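Local coordinates for SAP-like pentraxin (Limulus polyphemus, PDB 3FLP), which probably acts as a calcium-dependent, sugar-binding lectin of the pentraxin family, carrying two calcium ions per subunit and assembling into doubly stacked heptameric rings, at residues S10-Q15 against G206-I211; K41-N46 against S160-D165; L76-N81 against G111-Y116; K86-P91 against G123-V128. All blocks are in the same frame, centred on the assembly; numbering follows the deposited sequence.

Interaction 1. Residues S10-Q15 against G206-I211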
loop_
_atom_site.group_PDB
_atom_site.type_symbol
_atom_site.label_atom_id
_atom_site.label_comp_id
_atom_site.label_asym_id
_atom_site.label_seq_id
_atom_site.Cartn_x
_atom_site.Cartn_y
_atom_site.Cartn_z
ATOM N N SER A 10 -40.682 -11.645 12.079
ATOM C CA SER A 10 -41.540 -12.790 11.812
ATOM C C SER A 10 -42.963 -12.453 12.239
ATOM O O SER A 10 -43.188 -11.976 13.351
ATOM C CB SER A 10 -41.058 -14.024 12.586
ATOM O OG SER A 10 -39.754 -14.402 12.189
ATOM N N PHE A 11 -43.909 -12.685 11.334
ATOM C CA PHE A 11 -45.329 -12.454 11.586
ATOM C C PHE A 11 -45.858 -13.880 11.730
ATOM O O PHE A 11 -46.220 -14.518 10.748
ATOM C CB PHE A 11 -45.949 -11.738 10.381
ATOM C CG PHE A 11 -45.404 -10.348 10.160
ATOM C CD1 PHE A 11 -45.954 -9.256 10.825
ATOM C CD2 PHE A 11 -44.309 -10.141 9.328
ATOM C CE1 PHE A 11 -45.418 -7.975 10.665
ATOM C CE2 PHE A 11 -43.765 -8.868 9.163
ATOM C CZ PHE A 11 -44.321 -7.782 9.834
ATOM N N PRO A 12 -45.897 -14.391 12.973
ATOM C CA PRO A 12 -46.329 -15.727 13.405
ATOM C C PRO A 12 -47.603 -16.308 12.817
ATOM O O PRO A 12 -47.619 -17.449 12.346
ATOM C CB PRO A 12 -46.428 -15.586 14.925
ATOM C CG PRO A 12 -45.458 -14.483 15.235
ATOM C CD PRO A 12 -45.759 -13.505 14.143
ATOM N N GLY A 13 -48.673 -15.530 12.861
ATOM C CA GLY A 13 -49.952 -15.998 12.366
ATOM C C GLY A 13 -50.990 -15.121 13.032
ATOM O O GLY A 13 -50.809 -14.691 14.175
ATOM N N THR A 14 -52.082 -14.854 12.331
ATOM C CA THR A 14 -53.112 -13.990 12.868
ATOM C C THR A 14 -54.389 -14.709 13.301
ATOM O O THR A 14 -54.856 -15.640 12.647
ATOM C CB THR A 14 -53.476 -12.889 11.835
ATOM O OG1 THR A 14 -52.314 -12.104 11.536
ATOM C CG2 THR A 14 -54.571 -11.981 12.373
ATOM N N GLN A 15 -54.936 -14.267 14.425
ATOM C CA GLN A 15 -56.184 -14.808 14.939
ATOM C C GLN A 15 -56.767 -13.814 15.924
ATOM O O GLN A 15 -56.239 -13.628 17.019
ATOM C CB GLN A 15 -55.980 -16.160 15.619
ATOM C CG GLN A 15 -57.295 -16.775 16.080
ATOM C CD GLN A 15 -57.164 -18.229 16.482
ATOM O OE1 GLN A 15 -56.458 -18.564 17.437
ATOM N NE2 GLN A 15 -57.845 -19.107 15.750
ATOM N N GLY A 206 -46.986 -9.663 19.241
ATOM C CA GLY A 206 -46.084 -10.789 19.098
ATOM C C GLY A 206 -45.214 -11.004 17.872
ATOM O O GLY A 206 -44.942 -12.157 17.535
ATOM N N VAL A 207 -44.779 -9.944 17.196
ATOM C CA VAL A 207 -43.898 -10.146 16.054
ATOM C C VAL A 207 -42.559 -10.556 16.661
ATOM O O VAL A 207 -42.251 -10.193 17.803
ATOM C CB VAL A 207 -43.721 -8.867 15.202
ATOM C CG1 VAL A 207 -44.982 -8.616 14.381
ATOM C CG2 VAL A 207 -43.418 -7.667 16.093
ATOM N N ILE A 208 -41.774 -11.323 15.913
ATOM C CA ILE A 208 -40.489 -11.797 16.405
ATOM C C ILE A 208 -39.341 -11.127 15.673
ATOM O O ILE A 208 -39.286 -11.144 14.444
ATOM C CB ILE A 208 -40.363 -13.330 16.228
ATOM C CG1 ILE A 208 -41.561 -14.028 16.876
ATOM C CG2 ILE A 208 -39.072 -13.822 16.859
ATOM C CD1 ILE A 208 -41.634 -15.520 16.592
ATOM N N VAL A 209 -38.426 -10.533 16.435
ATOM C CA VAL A 209 -37.268 -9.866 15.862
ATOM C C VAL A 209 -36.103 -10.861 15.809
ATOM O O VAL A 209 -35.726 -11.452 16.826
ATOM C CB VAL A 209 -36.839 -8.639 16.702
ATOM C CG1 VAL A 209 -35.611 -7.987 16.066
ATOM C CG2 VAL A 209 -37.990 -7.633 16.804
ATOM N N GLY A 210 -35.542 -11.047 14.620
ATOM C CA GLY A 210 -34.434 -11.965 14.461
ATOM C C GLY A 210 -33.539 -11.566 13.307
ATOM O O GLY A 210 -33.502 -10.396 12.906
ATOM N N ILE A 211 -32.826 -12.544 12.762
ATOM C CA ILE A 211 -31.904 -12.307 11.659
ATOM C C ILE A 211 -32.266 -13.140 10.432
ATOM O O ILE A 211 -32.588 -14.326 10.537
ATOM C CB ILE A 211 -30.451 -12.656 12.079
ATOM C CG1 ILE A 211 -29.989 -11.715 13.200
ATOM C CG2 ILE A 211 -29.509 -12.557 10.872
ATOM C CD1 ILE A 211 -29.869 -10.250 12.769
HETATM O O HOH W 1 -37.684 -13.289 13.580
#

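Interaction 2. Residues K41-N46 against S160-D165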
loop_
_atom_site.group_PDB
_atom_site.type_symbol
_atom_site.label_atom_id
_atom_site.label_comp_id
_atom_site.label_asym_id
_atom_site.label_seq_id
_atom_site.Cartn_x
_atom_site.Cartn_y
_atom_site.Cartn_z
ATOM N N LYS A 41 -40.446 -14.422 3.201
ATOM C CA LYS A 41 -40.516 -15.871 3.323
ATOM C C LYS A 41 -41.972 -16.103 3.716
ATOM O O LYS A 41 -42.338 -15.967 4.878
ATOM C CB LYS A 41 -39.584 -16.371 4.427
ATOM C CG LYS A 41 -39.730 -17.865 4.701
ATOM C CD LYS A 41 -39.001 -18.289 5.957
ATOM C CE LYS A 41 -37.502 -18.089 5.830
ATOM N NZ LYS A 41 -36.789 -18.664 7.011
ATOM N N PRO A 42 -42.828 -16.440 2.741
ATOM C CA PRO A 42 -44.247 -16.669 3.023
ATOM C C PRO A 42 -44.566 -17.976 3.742
ATOM O O PRO A 42 -43.931 -19.007 3.492
ATOM C CB PRO A 42 -44.875 -16.585 1.636
ATOM C CG PRO A 42 -43.816 -17.207 0.771
ATOM C CD PRO A 42 -42.531 -16.616 1.305
ATOM N N PHE A 43 -45.553 -17.925 4.637
ATOM C CA PHE A 43 -45.973 -19.107 5.387
ATOM C C PHE A 43 -47.255 -19.728 4.829
ATOM O O PHE A 43 -47.606 -20.847 5.198
ATOM C CB PHE A 43 -46.193 -18.773 6.866
ATOM C CG PHE A 43 -44.919 -18.562 7.650
ATOM C CD1 PHE A 43 -43.685 -18.977 7.147
ATOM C CD2 PHE A 43 -44.962 -17.989 8.919
ATOM C CE1 PHE A 43 -42.515 -18.822 7.900
ATOM C CE2 PHE A 43 -43.799 -17.832 9.677
ATOM C CZ PHE A 43 -42.574 -18.250 9.165
ATOM N N HIS A 44 -47.964 -19.011 3.957
ATOM C CA HIS A 44 -49.191 -19.560 3.377
ATOM C C HIS A 44 -49.462 -19.138 1.937
ATOM O O HIS A 44 -49.006 -18.091 1.474
ATOM C CB HIS A 44 -50.412 -19.247 4.264
ATOM C CG HIS A 44 -50.611 -17.790 4.561
ATOM N ND1 HIS A 44 -50.997 -16.874 3.603
ATOM C CD2 HIS A 44 -50.510 -17.096 5.721
ATOM C CE1 HIS A 44 -51.126 -15.683 4.160
ATOM N NE2 HIS A 44 -50.836 -15.789 5.444
ATOM N N ARG A 45 -50.208 -19.978 1.227
ATOM C CA ARG A 45 -50.543 -19.731 -0.166
ATOM C C ARG A 45 -51.647 -18.701 -0.382
ATOM O O ARG A 45 -51.627 -17.979 -1.382
ATOM C CB ARG A 45 -50.956 -21.036 -0.850
ATOM C CG ARG A 45 -49.808 -21.992 -1.126
ATOM C CD ARG A 45 -50.244 -23.089 -2.084
ATOM N NE ARG A 45 -49.099 -23.701 -2.750
ATOM C CZ ARG A 45 -49.185 -24.541 -3.778
ATOM N NH1 ARG A 45 -50.370 -24.883 -4.269
ATOM N NH2 ARG A 45 -48.080 -25.028 -4.326
ATOM N N ASN A 46 -52.602 -18.627 0.542
ATOM C CA ASN A 46 -53.703 -17.689 0.379
ATOM C C ASN A 46 -53.276 -16.233 0.460
ATOM O O ASN A 46 -52.257 -15.890 1.062
ATOM C CB ASN A 46 -54.840 -17.976 1.375
ATOM C CG ASN A 46 -54.362 -18.093 2.802
ATOM O OD1 ASN A 46 -53.626 -19.018 3.151
ATOM N ND2 ASN A 46 -54.786 -17.158 3.642
ATOM N N SER A 160 -48.695 -13.752 6.877
ATOM C CA SER A 160 -47.805 -14.384 7.839
ATOM C C SER A 160 -46.546 -14.868 7.132
ATOM O O SER A 160 -46.603 -15.336 5.995
ATOM C CB SER A 160 -48.510 -15.555 8.526
ATOM O OG SER A 160 -49.572 -15.082 9.339
ATOM N N GLY A 161 -45.416 -14.748 7.814
ATOM C CA GLY A 161 -44.150 -15.163 7.248
ATOM C C GLY A 161 -43.049 -14.299 7.821
ATOM O O GLY A 161 -43.243 -13.637 8.840
ATOM N N GLU A 162 -41.891 -14.300 7.172
ATOM C CA GLU A 162 -40.771 -13.500 7.640
ATOM C C GLU A 162 -40.465 -12.419 6.607
ATOM O O GLU A 162 -40.579 -12.640 5.397
ATOM C CB GLU A 162 -39.553 -14.401 7.888
ATOM C CG GLU A 162 -39.857 -15.506 8.908
ATOM C CD GLU A 162 -38.728 -16.503 9.101
ATOM O OE1 GLU A 162 -37.716 -16.440 8.375
ATOM O OE2 GLU A 162 -38.858 -17.370 9.981
ATOM N N LEU A 163 -40.088 -11.243 7.093
ATOM C CA LEU A 163 -39.795 -10.127 6.207
ATOM C C LEU A 163 -38.532 -9.386 6.630
ATOM O O LEU A 163 -38.249 -9.246 7.819
ATOM C CB LEU A 163 -40.995 -9.171 6.192
ATOM C CG LEU A 163 -40.958 -7.944 5.285
ATOM C CD1 LEU A 163 -42.389 -7.541 4.921
ATOM C CD2 LEU A 163 -40.218 -6.809 5.977
ATOM N N SER A 164 -37.767 -8.926 5.648
ATOM C CA SER A 164 -36.560 -8.167 5.938
ATOM C C SER A 164 -36.142 -7.302 4.756
ATOM O O SER A 164 -36.655 -7.452 3.646
ATOM C CB SER A 164 -35.412 -9.090 6.346
ATOM O OG SER A 164 -34.699 -9.541 5.222
ATOM N N ASP A 165 -35.239 -6.364 5.024
ATOM C CA ASP A 165 -34.698 -5.469 4.006
ATOM C C ASP A 165 -35.777 -4.701 3.227
ATOM O O ASP A 165 -35.750 -4.650 1.996
ATOM C CB ASP A 165 -33.826 -6.282 3.042
ATOM C CG ASP A 165 -32.668 -5.482 2.466
ATOM O OD1 ASP A 165 -32.624 -4.243 2.641
ATOM O OD2 ASP A 165 -31.801 -6.107 1.822
HETATM O O HOH W 2 -47.820 -15.811 3.440
HETATM O O HOH W 3 -51.865 -14.642 7.822
#

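Interaction 3. Residues L76-N81 against G111-Y116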
loop_
_atom_site.group_PDB
_atom_site.type_symbol
_atom_site.label_atom_id
_atom_site.label_comp_id
_atom_site.label_asym_id
_atom_site.label_seq_id
_atom_site.Cartn_x
_atom_site.Cartn_y
_atom_site.Cartn_z
ATOM N N LEU A 76 -48.384 -11.514 -7.752
ATOM C CA LEU A 76 -48.183 -10.293 -6.986
ATOM C C LEU A 76 -49.258 -9.281 -7.338
ATOM O O LEU A 76 -49.501 -8.993 -8.512
ATOM C CB LEU A 76 -46.791 -9.713 -7.263
ATOM C CG LEU A 76 -45.620 -10.625 -6.879
ATOM C CD1 LEU A 76 -44.312 -10.030 -7.379
ATOM C CD2 LEU A 76 -45.594 -10.815 -5.355
ATOM N N GLY A 77 -49.903 -8.746 -6.309
ATOM C CA GLY A 77 -50.958 -7.787 -6.535
ATOM C C GLY A 77 -50.689 -6.398 -6.005
ATOM O O GLY A 77 -49.879 -6.195 -5.095
ATOM N N LEU A 78 -51.390 -5.435 -6.589
ATOM C CA LEU A 78 -51.280 -4.047 -6.202
ATOM C C LEU A 78 -52.653 -3.390 -6.271
ATOM O O LEU A 78 -53.447 -3.670 -7.172
ATOM C CB LEU A 78 -50.325 -3.305 -7.142
ATOM C CG LEU A 78 -50.185 -1.796 -6.878
ATOM C CD1 LEU A 78 -49.588 -1.570 -5.485
ATOM C CD2 LEU A 78 -49.305 -1.157 -7.951
ATOM N N GLN A 79 -52.932 -2.521 -5.309
ATOM C CA GLN A 79 -54.178 -1.791 -5.288
ATOM C C GLN A 79 -53.806 -0.345 -4.982
ATOM O O GLN A 79 -53.043 -0.083 -4.054
ATOM C CB GLN A 79 -55.130 -2.360 -4.220
ATOM C CG GLN A 79 -56.320 -1.452 -3.931
ATOM C CD GLN A 79 -57.386 -2.088 -3.045
ATOM O OE1 GLN A 79 -58.212 -1.383 -2.463
ATOM N NE2 GLN A 79 -57.385 -3.413 -2.952
ATOM N N VAL A 80 -54.312 0.581 -5.791
ATOM C CA VAL A 80 -54.039 2.003 -5.596
ATOM C C VAL A 80 -55.345 2.787 -5.574
ATOM O O VAL A 80 -56.216 2.601 -6.424
ATOM C CB VAL A 80 -53.138 2.585 -6.718
ATOM C CG1 VAL A 80 -52.910 4.079 -6.479
ATOM C CG2 VAL A 80 -51.812 1.845 -6.762
ATOM N N ASN A 81 -55.470 3.664 -4.588
ATOM C CA ASN A 81 -56.656 4.495 -4.420
ATOM C C ASN A 81 -57.957 3.694 -4.514
ATOM O O ASN A 81 -58.854 4.025 -5.286
ATOM C CB ASN A 81 -56.663 5.631 -5.447
ATOM C CG ASN A 81 -57.581 6.778 -5.038
ATOM O OD1 ASN A 81 -57.524 7.248 -3.902
ATOM N ND2 ASN A 81 -58.421 7.243 -5.967
ATOM N N GLY A 111 -49.435 5.703 -14.913
ATOM C CA GLY A 111 -50.342 4.638 -14.515
ATOM C C GLY A 111 -49.808 3.233 -14.753
ATOM O O GLY A 111 -50.577 2.280 -14.883
ATOM N N ARG A 112 -48.489 3.091 -14.807
ATOM C CA ARG A 112 -47.886 1.786 -15.033
ATOM C C ARG A 112 -47.487 1.073 -13.750
ATOM O O ARG A 112 -46.932 1.670 -12.827
ATOM C CB ARG A 112 -46.656 1.899 -15.938
ATOM C CG ARG A 112 -45.910 0.580 -16.107
ATOM C CD ARG A 112 -44.839 0.674 -17.174
ATOM N NE ARG A 112 -45.414 0.962 -18.483
ATOM C CZ ARG A 112 -44.709 1.063 -19.604
ATOM N NH1 ARG A 112 -43.390 0.900 -19.585
ATOM N NH2 ARG A 112 -45.327 1.329 -20.748
ATOM N N MET A 113 -47.782 -0.220 -13.712
ATOM C CA MET A 113 -47.453 -1.074 -12.578
ATOM C C MET A 113 -46.522 -2.166 -13.085
ATOM O O MET A 113 -46.716 -2.698 -14.173
ATOM C CB MET A 113 -48.718 -1.719 -11.999
ATOM C CG MET A 113 -48.459 -2.967 -11.151
ATOM S SD MET A 113 -49.962 -3.932 -10.853
ATOM C CE MET A 113 -49.304 -5.359 -9.947
ATOM N N ALA A 114 -45.504 -2.491 -12.298
ATOM C CA ALA A 114 -44.557 -3.535 -12.672
ATOM C C ALA A 114 -44.105 -4.248 -11.407
ATOM O O ALA A 114 -43.891 -3.613 -10.372
ATOM C CB ALA A 114 -43.348 -2.929 -13.399
ATOM N N VAL A 115 -43.986 -5.570 -11.479
ATOM C CA VAL A 115 -43.544 -6.332 -10.319
ATOM C C VAL A 115 -42.342 -7.185 -10.689
ATOM O O VAL A 115 -42.160 -7.561 -11.853
ATOM C CB VAL A 115 -44.668 -7.236 -9.750
ATOM C CG1 VAL A 115 -45.859 -6.382 -9.356
ATOM C CG2 VAL A 115 -45.069 -8.294 -10.769
ATOM N N TYR A 116 -41.522 -7.478 -9.687
ATOM C CA TYR A 116 -40.318 -8.256 -9.884
ATOM C C TYR A 116 -40.143 -9.333 -8.823
ATOM O O TYR A 116 -40.448 -9.119 -7.649
ATOM C CB TYR A 116 -39.108 -7.328 -9.857
ATOM C CG TYR A 116 -39.146 -6.236 -10.903
ATOM C CD1 TYR A 116 -39.972 -5.118 -10.755
ATOM C CD2 TYR A 116 -38.374 -6.337 -12.055
ATOM C CE1 TYR A 116 -40.020 -4.134 -11.739
ATOM C CE2 TYR A 116 -38.415 -5.370 -13.032
ATOM C CZ TYR A 116 -39.237 -4.271 -12.873
ATOM O OH TYR A 116 -39.266 -3.329 -13.869
#

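Interaction 4. Residues K86-P91 against G123-V128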
loop_
_atom_site.group_PDB
_atom_site.type_symbol
_atom_site.label_atom_id
_atom_site.label_comp_id
_atom_site.label_asym_id
_atom_site.label_seq_id
_atom_site.Cartn_x
_atom_site.Cartn_y
_atom_site.Cartn_z
ATOM N N LYS A 86 -54.889 -5.538 -8.742
ATOM C CA LYS A 86 -54.331 -5.883 -10.045
ATOM C C LYS A 86 -53.238 -6.924 -9.798
ATOM O O LYS A 86 -52.319 -6.699 -9.005
ATOM C CB LYS A 86 -53.738 -4.643 -10.723
ATOM C CG LYS A 86 -54.666 -3.432 -10.754
ATOM C CD LYS A 86 -55.959 -3.733 -11.492
ATOM C CE LYS A 86 -56.851 -2.499 -11.566
ATOM N NZ LYS A 86 -58.107 -2.788 -12.310
ATOM N N TYR A 87 -53.349 -8.062 -10.470
ATOM C CA TYR A 87 -52.384 -9.136 -10.300
ATOM C C TYR A 87 -51.527 -9.419 -11.527
ATOM O O TYR A 87 -52.001 -9.369 -12.660
ATOM C CB TYR A 87 -53.107 -10.428 -9.888
ATOM C CG TYR A 87 -53.642 -10.404 -8.474
ATOM C CD1 TYR A 87 -52.781 -10.523 -7.387
ATOM C CD2 TYR A 87 -55.005 -10.233 -8.221
ATOM C CE1 TYR A 87 -53.260 -10.474 -6.080
ATOM C CE2 TYR A 87 -55.494 -10.180 -6.915
ATOM C CZ TYR A 87 -54.611 -10.302 -5.852
ATOM O OH TYR A 87 -55.074 -10.240 -4.554
ATOM N N ILE A 88 -50.256 -9.710 -11.278
ATOM C CA ILE A 88 -49.311 -10.058 -12.326
ATOM C C ILE A 88 -48.630 -11.332 -11.854
ATOM O O ILE A 88 -48.080 -11.380 -10.746
ATOM C CB ILE A 88 -48.248 -8.966 -12.540
ATOM C CG1 ILE A 88 -48.912 -7.693 -13.086
ATOM C CG2 ILE A 88 -47.176 -9.471 -13.499
ATOM C CD1 ILE A 88 -47.956 -6.550 -13.324
ATOM N N SER A 89 -48.680 -12.375 -12.677
ATOM C CA SER A 89 -48.066 -13.629 -12.286
ATOM C C SER A 89 -46.577 -13.652 -12.613
ATOM O O SER A 89 -46.124 -13.055 -13.593
ATOM C CB SER A 89 -48.795 -14.823 -12.922
ATOM O OG SER A 89 -48.761 -14.764 -14.327
ATOM N N CYS A 90 -45.820 -14.319 -11.748
ATOM C CA CYS A 90 -44.381 -14.436 -11.901
ATOM C C CYS A 90 -44.010 -15.877 -12.247
ATOM O O CYS A 90 -44.514 -16.820 -11.634
ATOM C CB CYS A 90 -43.677 -14.029 -10.604
ATOM S SG CYS A 90 -43.712 -12.251 -10.177
ATOM N N PRO A 91 -43.110 -16.061 -13.226
ATOM C CA PRO A 91 -42.674 -17.393 -13.656
ATOM C C PRO A 91 -41.723 -18.043 -12.660
ATOM O O PRO A 91 -40.582 -18.357 -12.997
ATOM C CB PRO A 91 -41.997 -17.109 -14.988
ATOM C CG PRO A 91 -41.304 -15.808 -14.701
ATOM C CD PRO A 91 -42.369 -15.010 -13.950
ATOM N N GLY A 123 -43.600 -8.777 -15.374
ATOM C CA GLY A 123 -44.518 -8.194 -16.333
ATOM C C GLY A 123 -45.032 -6.849 -15.857
ATOM O O GLY A 123 -44.693 -6.403 -14.762
ATOM N N THR A 124 -45.855 -6.205 -16.677
ATOM C CA THR A 124 -46.402 -4.904 -16.329
ATOM C C THR A 124 -47.898 -4.841 -16.595
ATOM O O THR A 124 -48.469 -5.720 -17.242
ATOM C CB THR A 124 -45.731 -3.783 -17.148
ATOM O OG1 THR A 124 -46.015 -3.987 -18.536
ATOM C CG2 THR A 124 -44.208 -3.791 -16.945
ATOM N N MET A 125 -48.526 -3.791 -16.080
ATOM C CA MET A 125 -49.947 -3.579 -16.269
ATOM C C MET A 125 -50.212 -2.076 -16.377
ATOM O O MET A 125 -49.633 -1.277 -15.634
ATOM C CB MET A 125 -50.733 -4.185 -15.106
ATOM C CG MET A 125 -52.235 -4.186 -15.332
ATOM S SD MET A 125 -53.064 -5.391 -14.297
ATOM C CE MET A 125 -52.689 -6.887 -15.191
ATOM N N GLU A 126 -51.078 -1.702 -17.312
ATOM C CA GLU A 126 -51.405 -0.304 -17.531
ATOM C C GLU A 126 -52.642 0.122 -16.756
ATOM O O GLU A 126 -53.360 -0.707 -16.192
ATOM C CB GLU A 126 -51.628 -0.049 -19.023
ATOM C CG GLU A 126 -50.400 -0.288 -19.901
ATOM C CD GLU A 126 -49.181 0.498 -19.443
ATOM O OE1 GLU A 126 -49.319 1.705 -19.153
ATOM O OE2 GLU A 126 -48.082 -0.088 -19.378
ATOM N N ASN A 127 -52.867 1.428 -16.723
ATOM C CA ASN A 127 -54.017 2.006 -16.060
ATOM C C ASN A 127 -54.218 1.623 -14.601
ATOM O O ASN A 127 -55.314 1.247 -14.189
ATOM C CB ASN A 127 -55.258 1.701 -16.893
ATOM C CG ASN A 127 -55.169 2.320 -18.274
ATOM O OD1 ASN A 127 -55.149 3.542 -18.409
ATOM N ND2 ASN A 127 -55.083 1.480 -19.306
ATOM N N VAL A 128 -53.149 1.723 -13.822
ATOM C CA VAL A 128 -53.222 1.444 -12.392
ATOM C C VAL A 128 -52.942 2.761 -11.678
ATOM O O VAL A 128 -51.798 3.217 -11.629
ATOM C CB VAL A 128 -52.169 0.400 -11.933
ATOM C CG1 VAL A 128 -52.265 0.215 -10.428
ATOM C CG2 VAL A 128 -52.398 -0.936 -12.637
#

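Interaction 1. Residues S10-Q15 against G206-I211
Ser10 and Ile208 face each other as an antiparallel hydrogen-bonded pair in a sheet of the pentraxin beta-sandwich, where strands 7-11 and 207-211 run side by side. Both backbone bonds of the pair are made: Ser10 N to Ile208 O at 2.8 Å, and Ile208 N to Ser10 O at 3.0 Å. Their side chains rise from the same face of the sheet, CB to CB at 3.8 Å. Beyond this pair the first segment turns off at Pro12, whose CG lies 3.3 Å from Gly206 O, just before the facing strand, and also meets the CD1 end of Ile208 at a slant. On the reverse face Phe11 and Val207 lie side by side and point the same way. The CG1 branch of Val207, anti to its carbonyl carbon (chi1 -75°), is carried toward the ring and approaches Phe11 CD1 obliquely at 3.7 Å. Residues 207-209 also pair with a strand of a neighbouring subunit, so the sheet continues across the interface. On the Ser10 face, one water joins the two strands, 2.7 Å from Ser10 OG and donating to Ile208 O at 2.8 Å.

Interaction 2. Residues K41-N46 against S160-D165
Lys41 and Glu162 form a salt bridge, NZ to OE1 at 2.8 Å, between side chains that run alongside each other from one face of the sheet. The lysine chain bends at its third torsion (-64°), which sets NZ above the carboxylate, 42° out of its plane. OE1 is shared with Lys8, while NZ also bonds to Glu171 and Gln33 of a neighbouring subunit; this network probably stabilises the charged forms of both groups. Beneath the bridge the backbones of Lys41 and Glu162 exchange two hydrogen bonds, Lys41 N to Glu162 O at 2.8 Å and Glu162 N to Lys41 O at 2.9 Å. Phe43 N continues the pairing past the end of its strand, reaching Ser160 O at 3.1 Å. The Phe43 ring then folds over Gly161 in a CH-pi contact, CA lying 3.5 Å from the ring centroid and over one face. At the far rim Phe43 CZ touches the Glu162 CG methylene at 3.9 Å, with ring and carboxylate planes 70° apart. His44 packs its CD2 against Ser160 CB, and a water joins His44 NE2, at 2.8 Å, to Ser160 OG. The contact lies at the end of strand 33-42, which pairs antiparallel with strand 161-169; strand 7-11 flanks 161-169 on its other side through Phe11 and Ile9, and Pro42 packs on Met66 of strand 60-68 in the opposing sheet.

Interaction 3. Residues L76-N81 against G111-Y116
Leu76 and Leu78 meet Val115 and Met113 in a purely apolar contact between the two sheets of the pentraxin sandwich. Strands 76-80 and 112-116 belong to opposite sheets, approach to 8.2 Å between axes, and run roughly antiparallel, at 149°. No hydrogen bond crosses between them; interdigitated side chains fill the gap. Leu78 and Met113 slide past each other in opposite directions. Met113 is extended throughout, with CG anti to the backbone N (chi1 160°), so its thioether reaches across to the foot of the leucine, CE lying 3.6 Å from Leu78 CB. In return the CD2 branch of Leu78 runs down beside the methionine stem, 3.8 Å from Met113 CG. The methyl CE also approaches Leu76 O, at 3.9 Å. Leu76 and Val115 overlap in the same antiparallel manner: Leu76 CD1 rests on Val115 CB at 3.7 Å, while Leu76 CB touches the CG1 branch at 4.0 Å. All four side chains are buried. Around them, strand 60-68 contributes Met66 against Leu76 and Phe62 against Leu78, strand 100-107 adds Val102 and His104 beside Leu76, and Ile88 of strand 86-90 packs on both Met113 and Val115.

Interaction 4. Residues K86-P91 against G123-V128
Ile88 presents its CD1 methyl to one face of the flat Thr124-Met125 peptide group, standing almost directly above Thr124 C at 3.7 Å. The same methyl is 3.6 Å from Gly123 O, so within 123-128 it rests mainly on backbone, with Met125 CB beside it at 4.1 Å. An extended second torsion (180°) carries CD1 this far across, while the CG2 branch drops beside Gly123 CA at 4.1 Å, where the absence of a side chain permits the close approach. Tyr87 CB leaves the backbone away from 123-128, and its ring meets Tyr67 edge-to-face. Met125 reaches toward the facing strand: its extended first two torsions carry SD to Lys86 CB at 3.7 Å, and the bend at the last (-77°) turns the methyl CE toward Tyr87 O, at 3.6 Å. Farther along, the lysine and Val128 slide past each other in opposite directions, with Lys86 CG 3.9 Å from Val128 CG2. The aliphatic CB and CG of Lys86 do the packing; its NZ bonds to Ser84 OG. Met113 and Val115 of strand 112-117 lie beside Ile88 and continue the apolar layer. No hydrogen bond joins the two segments, but the Cys90-Cys122 disulfide links strands 86-90 and 120-125 covalently, Cys122 being the residue just before Gly123. Two edge strands facing each other nearly antiparallel, 7.4 Å apart between axes, with side chains in between, form the margin of a two-sheet beta-sandwich, here the pentraxin fold of the concanavalin-like clan.

Overall arrangement
From the N terminus, strand 7-11 waits almost the whole chain for its partner: interaction 1 closes the widest loop, at 206-211. Within it, interaction 2 closes a shorter one by pairing 41-46 with 160-165. The two touch, since strands 7-11 and 161-169 are neighbours in one sheet, and both reach the same adjoining subunit. Inside both loops lie interactions 3 and 4, whose segments alternate along the chain and therefore cross: 76-81 and 86-91 come from consecutive strands of one sheet, 111-116 and 123-128 from consecutive strands of the other. Interactions 1 and 2 thus join strands within a sheet, whereas 3 and 4, centred about 6 Å apart, hold the two sheets together.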